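Local coordinates for protein ciona betagamma-crystallin (Ciona intestinalis, PDB 2BV2) that binds two calcium ions in a single betagamma-crystallin domain and probably serves as a structural component of the neuroectodermal visual system, at residues I3-D8 / K14-E19; S35-E40 / G68-N73. All blocks are in the same frame, centred on the assembly; numbering follows the deposited sequence.

From the N terminus, contact 1 comes first. Residues 3-8 and 14-19 pair as the opening beta hairpin of the first Greek key and close a short loop of five residues. Contact 2 closes a longer one: residues 35-40 meet the loop residues 68-73, with 27 residues between. The two loops neither nest nor cross; they follow in series. Strands 2-6 and 36-41 are antiparallel neighbours in one sheet, bonded through Ile4 N and Ile38 O at 2.8 Å. Both contacts also supply the same calcium, Glu7 by its carbonyl oxygen and Ser35 by its hydroxyl. Contact 2 packs strand 36-41 against a loop of the second Greek key.

Contact 1: residues I3-D8 / K14-E19; sequences IILFED and KKLELE. With CA (calcium ion), chain C.
The Phe6 ring and the Lys15 side chain run alongside each other in the same direction. Lys15 CD approaches Phe6 CE1 obliquely at 3.8 Å, with Lys15 CB equally near. The other flat group is the Glu7 carboxylate. Its OE1 accepts Lys14 N at 2.9 Å through the anti lone pair, in a nearly straight bond (168°). Glu7 CG is anti to the backbone N (chi1 175°), and a bend at chi2 brings OE1 to that amide. Glu7 N bonds Lys14 O at 2.8 Å. With an alanine in place of Glu7, the Lys14 amide would probably lose this acceptor and the hairpin's turn end be less firmly held. Leu5 and Leu16 form a hydrogen-bonded pair of this antiparallel hairpin, which opens the first Greek key, with Leu5 N to Leu16 O at 2.8 Å. On their face, Leu5 CD1 meets Leu18 CD1 at 3.9 Å. Ile3 CG2 lies against Leu18 CB at 3.8 Å. Glu7 O binds calcium at 2.3 Å, beside ligands from Ile33, Ser35 and Asp75. Strand 15-18 is an edge strand of its sheet; strand 2-6 lies between it and strand 36-41, while Ile3 reaches Trp44 and Val46 on strand 44-47.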
ATOM      1  N   ILE A   3      -3.254  -7.328  -3.170  1.00 10.20           N
ATOM      2  CA  ILE A   3      -3.296  -6.260  -2.169  1.00  9.71           C
ATOM      3  C   ILE A   3      -4.276  -5.208  -2.665  1.00  8.47           C
ATOM      4  O   ILE A   3      -4.369  -4.938  -3.873  1.00 11.78           O
ATOM      5  CB  ILE A   3      -1.907  -5.657  -1.935  1.00 10.78           C
ATOM      6  CG1 ILE A   3      -1.902  -4.767  -0.690  1.00 10.27           C
ATOM      7  CG2 ILE A   3      -1.440  -4.875  -3.153  1.00  7.60           C
ATOM      8  CD1 ILE A   3      -0.517  -4.254  -0.337  1.00 12.16           C
ATOM      9  N   ILE A   4      -5.023  -4.628  -1.735  1.00 10.87           N
ATOM     10  CA  ILE A   4      -5.965  -3.550  -2.041  1.00 10.35           C
ATOM     11  C   ILE A   4      -5.594  -2.312  -1.217  1.00  8.84           C
ATOM     12  O   ILE A   4      -5.578  -2.355   0.024  1.00 10.46           O
ATOM     13  CB  ILE A   4      -7.401  -3.957  -1.735  1.00 10.73           C
ATOM     14  CG1 ILE A   4      -7.787  -5.219  -2.510  1.00 15.89           C
ATOM     15  CG2 ILE A   4      -8.361  -2.830  -2.068  1.00 12.78           C
ATOM     16  CD1 ILE A   4      -8.995  -5.932  -1.932  1.00 19.57           C
ATOM     17  N   LEU A   5      -5.326  -1.214  -1.928  1.00  9.85           N
ATOM     18  CA  LEU A   5      -4.925   0.050  -1.332  1.00  7.80           C
ATOM     19  C   LEU A   5      -6.135   0.957  -1.292  1.00  9.14           C
ATOM     20  O   LEU A   5      -6.881   1.008  -2.263  1.00 10.10           O
ATOM     21  CB  LEU A   5      -3.864   0.714  -2.196  1.00  9.68           C
ATOM     22  CG  LEU A   5      -2.615  -0.100  -2.563  1.00 12.13           C
ATOM     23  CD1 LEU A   5      -1.707   0.717  -3.447  1.00 14.38           C
ATOM     24  CD2 LEU A   5      -1.843  -0.630  -1.354  1.00 13.33           C
ATOM     25  N   PHE A   6      -6.311   1.678  -0.185  1.00  8.55           N
ATOM     26  CA  PHE A   6      -7.464   2.546   0.013  1.00  8.46           C
ATOM     27  C   PHE A   6      -7.050   3.971   0.280  1.00  8.03           C
ATOM     28  O   PHE A   6      -6.130   4.204   1.054  1.00 10.65           O
ATOM     29  CB  PHE A   6      -8.305   2.074   1.212  1.00  9.79           C
ATOM     30  CG  PHE A   6      -9.018   0.781   0.976  1.00 10.67           C
ATOM     31  CD1 PHE A   6     -10.335   0.760   0.527  1.00 11.95           C
ATOM     32  CD2 PHE A   6      -8.388  -0.416   1.234  1.00  9.09           C
ATOM     33  CE1 PHE A   6     -10.990  -0.462   0.303  1.00 10.75           C
ATOM     34  CE2 PHE A   6      -9.031  -1.642   0.993  1.00 11.04           C
ATOM     35  CZ  PHE A   6     -10.315  -1.666   0.552  1.00  9.76           C
ATOM     36  N   GLU A   7      -7.807   4.916  -0.279  1.00  8.37           N
ATOM     37  CA  GLU A   7      -7.557   6.343  -0.109  1.00  7.97           C
ATOM     38  C   GLU A   7      -7.755   6.829   1.315  1.00  8.04           C
ATOM     39  O   GLU A   7      -6.977   7.670   1.806  1.00  9.79           O
ATOM     40  CB  GLU A   7      -8.482   7.095  -1.075  1.00 11.26           C
ATOM     41  CG  GLU A   7      -8.475   8.617  -0.968  1.00 14.15           C
ATOM     42  CD  GLU A   7      -9.839   9.220  -1.269  1.00 12.69           C
ATOM     43  OE1 GLU A   7     -10.769   8.450  -1.539  1.00 12.35           O
ATOM     44  OE2 GLU A   7      -9.986  10.461  -1.233  1.00 10.91           O
ATOM     45  N   ASP A   8      -8.794   6.309   1.976  1.00 12.08           N
ATOM     46  CA  ASP A   8      -9.136   6.706   3.338  1.00  9.64           C
ATOM     47  C   ASP A   8      -8.890   5.579   4.351  1.00  7.56           C
ATOM     48  O   ASP A   8      -8.865   4.414   4.013  1.00 12.07           O
ATOM     49  CB  ASP A   8     -10.612   7.101   3.433  1.00 11.28           C
ATOM     50  CG  ASP A   8     -10.988   8.252   2.495  1.00 11.48           C
ATOM     51  OD1 ASP A   8     -10.079   8.995   2.030  1.00 12.63           O
ATOM     52  OD2 ASP A   8     -12.207   8.396   2.215  1.00 14.43           O
ATOM     53  N   LYS A  14     -11.516   5.800  -2.413  1.00 10.90           N
ATOM     54  CA  LYS A  14     -11.081   5.128  -3.641  1.00 10.53           C
ATOM     55  C   LYS A  14     -10.172   3.926  -3.323  1.00 10.66           C
ATOM     56  O   LYS A  14      -9.365   3.949  -2.382  1.00 11.08           O
ATOM     57  CB  LYS A  14     -10.341   6.119  -4.535  1.00 11.68           C
ATOM     58  CG  LYS A  14     -10.199   5.716  -5.974  1.00 12.64           C
ATOM     59  CD  LYS A  14      -9.586   6.878  -6.811  1.00 13.13           C
ATOM     60  CE  LYS A  14      -9.577   6.589  -8.312  1.00 12.02           C
ATOM     61  NZ  LYS A  14      -8.905   7.669  -9.114  1.00 12.23           N
ATOM     62  N   LYS A  15     -10.314   2.864  -4.102  1.00 10.34           N
ATOM     63  CA  LYS A  15      -9.478   1.699  -3.880  1.00 12.41           C
ATOM     64  C   LYS A  15      -8.779   1.269  -5.148  1.00 13.13           C
ATOM     65  O   LYS A  15      -9.262   1.532  -6.251  1.00 14.41           O
ATOM     66  CB  LYS A  15     -10.257   0.551  -3.249  1.00 18.56           C
ATOM     67  CG  LYS A  15     -11.408   0.024  -4.043  1.00 20.67           C
ATOM     68  CD  LYS A  15     -12.155  -1.024  -3.228  1.00 23.50           C
ATOM     69  CE  LYS A  15     -13.052  -1.889  -4.089  1.00 27.73           C
ATOM     70  NZ  LYS A  15     -13.894  -2.808  -3.252  1.00 31.83           N
ATOM     71  N   LEU A  16      -7.621   0.635  -4.962  1.00 12.10           N
ATOM     72  CA  LEU A  16      -6.798   0.099  -6.051  1.00 10.37           C
ATOM     73  C   LEU A  16      -6.387  -1.306  -5.665  1.00  8.02           C
ATOM     74  O   LEU A  16      -5.684  -1.492  -4.675  1.00 11.09           O
ATOM     75  CB  LEU A  16      -5.552   0.953  -6.267  1.00 12.85           C
ATOM     76  CG  LEU A  16      -4.603   0.487  -7.372  1.00 15.72           C
ATOM     77  CD1 LEU A  16      -5.290   0.605  -8.710  1.00 16.27           C
ATOM     78  CD2 LEU A  16      -3.320   1.266  -7.379  1.00 13.56           C
ATOM     79  N   GLU A  17      -6.842  -2.290  -6.446  1.00 10.32           N
ATOM     80  CA  GLU A  17      -6.431  -3.680  -6.239  1.00 12.57           C
ATOM     81  C   GLU A  17      -5.249  -3.990  -7.147  1.00 14.16           C
ATOM     82  O   GLU A  17      -5.301  -3.699  -8.347  1.00 11.12           O
ATOM     83  CB  GLU A  17      -7.565  -4.648  -6.548  1.00 14.04           C
ATOM     84  CG  GLU A  17      -7.222  -6.093  -6.235  1.00 17.26           C
ATOM     85  CD  GLU A  17      -8.315  -7.059  -6.614  1.00 21.59           C
ATOM     86  OE1 GLU A  17      -9.478  -6.818  -6.210  1.00 25.66           O
ATOM     87  OE2 GLU A  17      -8.005  -8.058  -7.315  1.00 23.62           O
ATOM     88  N   LEU A  18      -4.198  -4.573  -6.570  1.00 12.90           N
ATOM     89  CA  LEU A  18      -3.002  -4.945  -7.307  1.00 14.44           C
ATOM     90  C   LEU A  18      -2.631  -6.419  -7.112  1.00 11.06           C
ATOM     91  O   LEU A  18      -2.795  -6.990  -6.021  1.00 11.95           O
ATOM     92  CB  LEU A  18      -1.827  -4.064  -6.894  1.00 15.72           C
ATOM     93  CG  LEU A  18      -1.978  -2.576  -7.199  1.00 16.28           C
ATOM     94  CD1 LEU A  18      -0.987  -1.781  -6.369  1.00 13.60           C
ATOM     95  CD2 LEU A  18      -1.794  -2.295  -8.685  1.00 18.53           C
ATOM     96  N   GLU A  19      -2.148  -7.035  -8.189  1.00 11.80           N
ATOM     97  CA  GLU A  19      -1.664  -8.404  -8.131  1.00 11.09           C
ATOM     98  C   GLU A  19      -0.226  -8.510  -8.650  1.00 14.93           C
ATOM     99  O   GLU A  19       0.293  -9.612  -8.875  1.00 14.65           O
ATOM    100  CB  GLU A  19      -2.594  -9.308  -8.940  1.00 12.95           C
ATOM    101  CG  GLU A  19      -4.004  -9.354  -8.385  1.00 15.08           C
ATOM    102  CD  GLU A  19      -4.975 -10.021  -9.316  1.00 22.39           C
ATOM    103  OE1 GLU A  19      -5.177  -9.494 -10.435  1.00 26.22           O
ATOM    104  OE2 GLU A  19      -5.551 -11.051  -8.913  1.00 27.23           O
TER
HETATM  105 CA    CA C 101      -5.532   9.388   2.291  1.00  9.62          CA
HETATM  106  O   HOH W   1      -5.371  11.071   3.896  1.00 12.80           O

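Contact 2: residues S35-E40 / G68-N73; sequences SSIIVE and GSWGGN. With CA (calcium ion), chain C.
A buried CH-pi contact joins Ile37, on strand 36-41, to Trp70, in the loop between strands 62-64 and 79-82. It lies in the interior of the betagamma-crystallin domain. Ile37 CD1 stands over one face of the indole, 4.0 Å from the centroid of the Trp70 six-membered ring and 12° off its normal. Ile37 CG1 meets the rim at Trp70 CZ3, 3.8 Å away. The isoleucine side chain stands roughly perpendicular to the tryptophan side chain. Trp70 CG sits between its backbone N and carbonyl carbon (chi1 68°), and with the ring turned at chi2 82° the benzo end of the indole faces the strand. There the ring edge meets backbone: Ser36 CA lies in the ring plane, 3.9 Å from Trp70 CZ3, and Ser35 C is as close to Trp70 CH2. No hydrogen bond crosses between the segments. Ser35 and Ser36 form a classic beta bulge opposite Phe6. Their side chains start away from the tryptophan. Ser35 OG binds calcium at 2.4 Å and is hydrogen-bonded to Asp74; Ser36 OG bonds Asp8 O. Around the indole, Tyr57 packs edge-to-face, and Leu77 and Leu59 touch both Trp70 and Ile37. Strand 36-41 itself runs between strands 2-6 and 62-64, antiparallel to both.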
ATOM      1  N   SER A  35      -4.245   5.467   2.903  1.00  9.86           N
ATOM      2  CA  SER A  35      -4.469   5.589   4.324  1.00  9.07           C
ATOM      3  C   SER A  35      -4.943   4.282   4.997  1.00  6.71           C
ATOM      4  O   SER A  35      -4.964   4.211   6.209  1.00  9.12           O
ATOM      5  CB  SER A  35      -5.465   6.721   4.561  1.00 10.30           C
ATOM      6  OG  SER A  35      -4.957   7.973   4.120  1.00 11.39           O
ATOM      7  N   SER A  36      -5.369   3.272   4.223  1.00  5.77           N
ATOM      8  CA  SER A  36      -5.558   1.927   4.751  1.00  7.70           C
ATOM      9  C   SER A  36      -5.315   0.883   3.659  1.00  9.42           C
ATOM     10  O   SER A  36      -5.270   1.215   2.461  1.00 10.51           O
ATOM     11  CB  SER A  36      -6.961   1.760   5.332  1.00 11.42           C
ATOM     12  OG  SER A  36      -7.969   1.932   4.352  1.00 10.86           O
ATOM     13  N   ILE A  37      -5.150  -0.368   4.088  1.00 11.62           N
ATOM     14  CA  ILE A  37      -4.724  -1.454   3.200  1.00 12.20           C
ATOM     15  C   ILE A  37      -5.346  -2.768   3.632  1.00  8.82           C
ATOM     16  O   ILE A  37      -5.442  -3.040   4.817  1.00 11.21           O
ATOM     17  CB  ILE A  37      -3.170  -1.627   3.190  1.00 10.82           C
ATOM     18  CG1 ILE A  37      -2.465  -0.393   2.607  1.00 11.19           C
ATOM     19  CG2 ILE A  37      -2.764  -2.885   2.403  1.00 12.75           C
ATOM     20  CD1 ILE A  37      -0.941  -0.505   2.662  1.00 11.51           C
ATOM     21  N   ILE A  38      -5.768  -3.578   2.657  1.00  9.76           N
ATOM     22  CA  ILE A  38      -6.144  -4.951   2.901  1.00 13.25           C
ATOM     23  C   ILE A  38      -5.234  -5.838   2.064  1.00 13.24           C
ATOM     24  O   ILE A  38      -5.162  -5.687   0.838  1.00 13.67           O
ATOM     25  CB  ILE A  38      -7.605  -5.236   2.525  1.00 13.42           C
ATOM     26  CG1 ILE A  38      -8.526  -4.445   3.465  1.00 12.29           C
ATOM     27  CG2 ILE A  38      -7.878  -6.765   2.576  1.00 12.93           C
ATOM     28  CD1 ILE A  38     -10.005  -4.613   3.198  1.00 12.49           C
ATOM     29  N   VAL A  39      -4.517  -6.751   2.719  1.00 11.84           N
ATOM     30  CA  VAL A  39      -3.783  -7.777   1.978  1.00 14.22           C
ATOM     31  C   VAL A  39      -4.653  -9.024   1.957  1.00 12.53           C
ATOM     32  O   VAL A  39      -4.879  -9.637   2.995  1.00 13.74           O
ATOM     33  CB  VAL A  39      -2.408  -8.078   2.603  1.00 14.58           C
ATOM     34  CG1 VAL A  39      -1.702  -9.196   1.854  1.00 17.50           C
ATOM     35  CG2 VAL A  39      -1.520  -6.843   2.605  1.00 12.23           C
ATOM     36  N   GLU A  40      -5.139  -9.398   0.773  1.00 12.98           N
ATOM     37  CA  GLU A  40      -5.967 -10.597   0.628  1.00 13.58           C
ATOM     38  C   GLU A  40      -5.115 -11.858   0.622  1.00 13.69           C
ATOM     39  O   GLU A  40      -5.458 -12.846   1.266  1.00 18.14           O
ATOM     40  CB  GLU A  40      -6.797 -10.531  -0.649  1.00 18.56           C
ATOM     41  CG  GLU A  40      -7.687  -9.305  -0.749  1.00 25.61           C
ATOM     42  CD  GLU A  40      -8.905  -9.363   0.155  1.00 30.24           C
ATOM     43  OE1 GLU A  40      -8.983 -10.249   1.031  1.00 34.97           O
ATOM     44  OE2 GLU A  40      -9.801  -8.510  -0.018  1.00 39.89           O
ATOM     45  N   GLY A  68      -0.657   3.668  10.962  1.00 12.48           N
ATOM     46  CA  GLY A  68      -0.049   3.170  12.200  1.00 12.96           C
ATOM     47  C   GLY A  68      -0.066   1.659  12.303  1.00 12.93           C
ATOM     48  O   GLY A  68       0.850   1.075  12.885  1.00 13.27           O
ATOM     49  N   SER A  69      -1.077   1.017  11.706  1.00  9.79           N
ATOM     50  CA  SER A  69      -1.190  -0.418  11.766  1.00 11.53           C
ATOM     51  C   SER A  69      -0.094  -1.120  10.968  1.00  9.86           C
ATOM     52  O   SER A  69       0.199  -2.275  11.241  1.00 12.56           O
ATOM     53  CB  SER A  69      -2.570  -0.873  11.308  1.00 15.66           C
ATOM     54  OG  SER A  69      -2.655  -0.813   9.920  1.00 17.44           O
ATOM     55  N   TRP A  70       0.520  -0.442  10.001  1.00 11.48           N
ATOM     56  CA  TRP A  70       1.754  -0.983   9.372  1.00 11.00           C
ATOM     57  C   TRP A  70       3.057  -0.281   9.789  1.00 12.54           C
ATOM     58  O   TRP A  70       4.133  -0.619   9.299  1.00 14.70           O
ATOM     59  CB  TRP A  70       1.637  -1.065   7.849  1.00 12.12           C
ATOM     60  CG  TRP A  70       1.573   0.241   7.088  1.00 13.26           C
ATOM     61  CD1 TRP A  70       2.628   1.040   6.719  1.00 12.38           C
ATOM     62  CD2 TRP A  70       0.398   0.859   6.552  1.00 13.12           C
ATOM     63  NE1 TRP A  70       2.168   2.124   5.999  1.00 11.28           N
ATOM     64  CE2 TRP A  70       0.808   2.029   5.874  1.00 14.76           C
ATOM     65  CE3 TRP A  70      -0.965   0.527   6.567  1.00 16.35           C
ATOM     66  CZ2 TRP A  70      -0.103   2.892   5.244  1.00 14.36           C
ATOM     67  CZ3 TRP A  70      -1.864   1.378   5.946  1.00 14.22           C
ATOM     68  CH2 TRP A  70      -1.432   2.545   5.289  1.00 13.27           C
ATOM     69  N   GLY A  71       2.953   0.640  10.740  1.00 15.88           N
ATOM     70  CA  GLY A  71       4.094   1.388  11.280  1.00 17.62           C
ATOM     71  C   GLY A  71       4.510   2.560  10.405  1.00 18.76           C
ATOM     72  O   GLY A  71       5.628   3.070  10.534  1.00 19.56           O
ATOM     73  N   GLY A  72       3.613   2.996   9.523  1.00 14.60           N
ATOM     74  CA  GLY A  72       3.945   3.998   8.518  1.00 13.14           C
ATOM     75  C   GLY A  72       3.251   5.328   8.709  1.00 16.19           C
ATOM     76  O   GLY A  72       2.653   5.581   9.752  1.00 18.28           O
ATOM     77  N   ASN A  73       3.354   6.156   7.670  1.00 17.49           N
ATOM     78  CA  ASN A  73       2.859   7.522   7.631  1.00 17.82           C
ATOM     79  C   ASN A  73       1.690   7.625   6.651  1.00 17.60           C
ATOM     80  O   ASN A  73       1.643   6.910   5.649  1.00 19.58           O
ATOM     81  CB  ASN A  73       3.977   8.467   7.143  1.00 17.56           C
ATOM     82  CG  ASN A  73       5.122   8.621   8.145  1.00 21.13           C
ATOM     83  OD1 ASN A  73       4.900   8.727   9.344  1.00 23.63           O
ATOM     84  ND2 ASN A  73       6.360   8.668   7.637  1.00 21.18           N
TER
HETATM   85 CA    CA C 101      -5.532   9.388   2.291  1.00  9.62          CA
HETATM   86  O   HOH W   1      -5.371  11.071   3.896  1.00 12.80           O